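Local coordinates for twitching motility protein PilT (PDB 2EYU), which probably hydrolyses ATP to drive the retraction of type IV pili, and so twitching motility, as a pilus retraction motor, at residues Thr115-Ala120 against Ser159-Gly164. The protein carries 1 engineered substitution. Residues are numbered along the deposited sequence; the frame is centred on the assembly and turned at random.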
ATOM      1  N   THR A 115       5.176  16.196  -0.686  1.00 27.38           N
ATOM      2  CA  THR A 115       4.104  16.603  -1.601  1.00 29.91           C
ATOM      3  C   THR A 115       2.984  15.573  -1.570  1.00 27.89           C
ATOM      4  O   THR A 115       1.810  15.942  -1.632  1.00 40.11           O
ATOM      5  CB  THR A 115       4.592  16.810  -3.043  1.00 36.22           C
ATOM      6  OG1 THR A 115       5.706  17.710  -3.063  1.00 28.55           O
ATOM      7  CG2 THR A 115       3.493  17.468  -3.862  1.00 48.74           C
ATOM      8  N   ALA A 116       3.320  14.284  -1.474  1.00 23.82           N
ATOM      9  CA  ALA A 116       2.276  13.283  -1.433  1.00 20.01           C
ATOM     10  C   ALA A 116       1.289  13.525  -0.284  1.00 14.22           C
ATOM     11  O   ALA A 116       0.094  13.335  -0.487  1.00 18.10           O
ATOM     12  CB  ALA A 116       2.831  11.882  -1.229  1.00 32.59           C
ATOM     13  N   LEU A 117       1.820  13.861   0.877  1.00 20.20           N
ATOM     14  CA  LEU A 117       1.021  14.118   2.077  1.00 22.19           C
ATOM     15  C   LEU A 117       0.095  15.299   1.865  1.00 19.74           C
ATOM     16  O   LEU A 117      -1.044  15.334   2.321  1.00 39.23           O
ATOM     17  CB  LEU A 117       1.897  14.423   3.288  1.00 23.31           C
ATOM     18  CG  LEU A 117       2.512  13.287   4.089  1.00 37.14           C
ATOM     19  CD1 LEU A 117       4.034  13.377   4.117  1.00 60.41           C
ATOM     20  CD2 LEU A 117       1.992  13.303   5.521  1.00 68.27           C
ATOM     21  N   ARG A 118       0.587  16.325   1.158  1.00 20.93           N
ATOM     22  CA  ARG A 118      -0.327  17.476   1.042  1.00 33.22           C
ATOM     23  C   ARG A 118      -1.435  17.121   0.052  1.00 38.73           C
ATOM     24  O   ARG A 118      -2.608  17.440   0.297  1.00 35.00           O
ATOM     25  CB  ARG A 118       0.399  18.760   0.658  1.00 35.91           C
ATOM     26  CG  ARG A 118       1.229  19.342   1.799  1.00 48.07           C
ATOM     27  CD  ARG A 118       0.525  20.495   2.502  1.00 51.21           C
ATOM     28  NE  ARG A 118       0.266  20.199   3.912  1.00 55.41           N
ATOM     29  CZ  ARG A 118       1.201  20.258   4.854  1.00 65.56           C
ATOM     30  NH1 ARG A 118       0.910  19.976   6.116  1.00 56.69           N
ATOM     31  NH2 ARG A 118       2.446  20.600   4.512  1.00 64.67           N
ATOM     32  N   ALA A 119      -1.061  16.455  -1.047  1.00 26.07           N
ATOM     33  CA  ALA A 119      -2.088  16.021  -1.987  1.00 22.16           C
ATOM     34  C   ALA A 119      -3.172  15.206  -1.285  1.00 24.34           C
ATOM     35  O   ALA A 119      -4.362  15.430  -1.538  1.00 24.98           O
ATOM     36  CB  ALA A 119      -1.491  15.214  -3.123  1.00 22.79           C
ATOM     37  N   ALA A 120      -2.747  14.273  -0.436  1.00 18.01           N
ATOM     38  CA  ALA A 120      -3.693  13.401   0.252  1.00 27.31           C
ATOM     39  C   ALA A 120      -4.594  14.211   1.177  1.00 28.84           C
ATOM     40  O   ALA A 120      -5.741  13.828   1.366  1.00 26.42           O
ATOM     41  CB  ALA A 120      -3.008  12.314   1.055  1.00 28.44           C
ATOM     42  N   SER A 159      -2.081   9.847  10.803  1.00 22.07           N
ATOM     43  CA  SER A 159      -3.178   9.263  11.571  1.00 15.62           C
ATOM     44  C   SER A 159      -4.533   9.688  11.032  1.00 12.06           C
ATOM     45  O   SER A 159      -5.516   8.963  11.230  1.00 20.91           O
ATOM     46  CB  SER A 159      -3.044   9.607  13.060  1.00 16.20           C
ATOM     47  OG  SER A 159      -3.516  10.925  13.345  1.00 22.06           O
ATOM     48  N   PHE A 160      -4.608  10.851  10.374  1.00 12.20           N
ATOM     49  CA  PHE A 160      -5.888  11.310   9.831  1.00 11.80           C
ATOM     50  C   PHE A 160      -6.055  11.019   8.344  1.00 24.48           C
ATOM     51  O   PHE A 160      -7.168  10.992   7.816  1.00 27.15           O
ATOM     52  CB  PHE A 160      -6.030  12.815   9.973  1.00 20.17           C
ATOM     53  CG  PHE A 160      -6.286  13.340  11.373  1.00 10.70           C
ATOM     54  CD1 PHE A 160      -7.584  13.428  11.847  1.00 23.98           C
ATOM     55  CD2 PHE A 160      -5.208  13.722  12.141  1.00 10.82           C
ATOM     56  CE1 PHE A 160      -7.770  13.922  13.131  1.00 26.19           C
ATOM     57  CE2 PHE A 160      -5.402  14.224  13.416  1.00 19.52           C
ATOM     58  CZ  PHE A 160      -6.697  14.315  13.894  1.00 21.31           C
ATOM     59  N   ILE A 161      -4.955  10.840   7.614  1.00 16.14           N
ATOM     60  CA  ILE A 161      -5.130  10.775   6.157  1.00 14.43           C
ATOM     61  C   ILE A 161      -4.776   9.393   5.598  1.00 17.06           C
ATOM     62  O   ILE A 161      -5.215   9.145   4.466  1.00 15.87           O
ATOM     63  CB  ILE A 161      -4.308  11.853   5.445  1.00 22.28           C
ATOM     64  CG1 ILE A 161      -2.793  11.603   5.470  1.00 34.65           C
ATOM     65  CG2 ILE A 161      -4.613  13.232   6.022  1.00 27.85           C
ATOM     66  CD1 ILE A 161      -2.048  12.260   4.322  1.00 26.72           C
ATOM     67  N   LEU A 162      -4.072   8.566   6.347  1.00 19.20           N
ATOM     68  CA  LEU A 162      -3.772   7.185   5.959  1.00 24.06           C
ATOM     69  C   LEU A 162      -5.040   6.377   5.757  1.00 23.67           C
ATOM     70  O   LEU A 162      -5.896   6.286   6.641  1.00 18.90           O
ATOM     71  CB  LEU A 162      -2.864   6.511   7.002  1.00 22.98           C
ATOM     72  CG  LEU A 162      -2.332   5.121   6.635  1.00 25.39           C
ATOM     73  CD1 LEU A 162      -1.585   5.115   5.304  1.00 25.88           C
ATOM     74  CD2 LEU A 162      -1.432   4.596   7.743  1.00 13.25           C
ATOM     75  N   GLN A 163      -5.194   5.771   4.586  1.00 15.87           N
ATOM     76  CA  GLN A 163      -6.396   5.013   4.245  1.00 17.61           C
ATOM     77  C   GLN A 163      -6.148   3.518   4.321  1.00 16.37           C
ATOM     78  O   GLN A 163      -6.979   2.688   4.680  1.00 13.22           O
ATOM     79  CB  GLN A 163      -6.828   5.383   2.818  1.00 27.61           C
ATOM     80  CG  GLN A 163      -7.318   6.840   2.782  1.00 31.03           C
ATOM     81  CD  GLN A 163      -8.096   7.141   4.056  1.00 44.48           C
ATOM     82  OE1 GLN A 163      -9.218   6.666   4.214  1.00 39.37           O
ATOM     83  NE2 GLN A 163      -7.489   7.907   4.954  1.00 54.43           N
ATOM     84  N   GLY A 164      -4.911   3.146   3.964  1.00 12.13           N
ATOM     85  CA  GLY A 164      -4.688   1.679   4.010  1.00  9.52           C
ATOM     86  C   GLY A 164      -3.238   1.416   3.650  1.00 13.49           C
ATOM     87  O   GLY A 164      -2.636   2.133   2.846  1.00 12.46           O
TER
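L117 and A120, one turn apart on helix 110-121, receive the side chain of I161 in the P-loop NTPase core of this motor domain. The helix lies against the mixed central sheet, and I161 ends helix 151-161 just where the chain enters strand 162-171. At the start of the segment the side chain of T115 touches L91, R92 and L95 of helix 87-97, and that of A119 touches L95, so another face of the helix is covered by that neighbour. L117 brings CD2 to 4.3 Å from CD1 of I161, a loose apolar contact. The backbone O of L117 lies 3.8 Å from the same I161 CD1, so the methyl rests against a carbonyl as well as a side chain. A120 points its CB at the second segment, where it meets I161 CD1 at 3.4 Å, tighter than usual for two carbons; the A120 side chain also touches V126 of strand 125-130. On the other side, I161 has chi1 at 71°, which sets CG1 over the backbone, flanked by N and C, and chi2 of 155° stretches CD1 out to the helix. The contact buries 130 Å² in all, with no hydrogen bond across it. Backbone hydrogen bonds from I161 and Q163 to L27 tie this junction to the neighbouring strand 26-31. Q163 folds back over the junction, its NE2 bonding I161 O at 2.6 Å with a nearly straight N-H (169°), approaching from above the carbonyl plane.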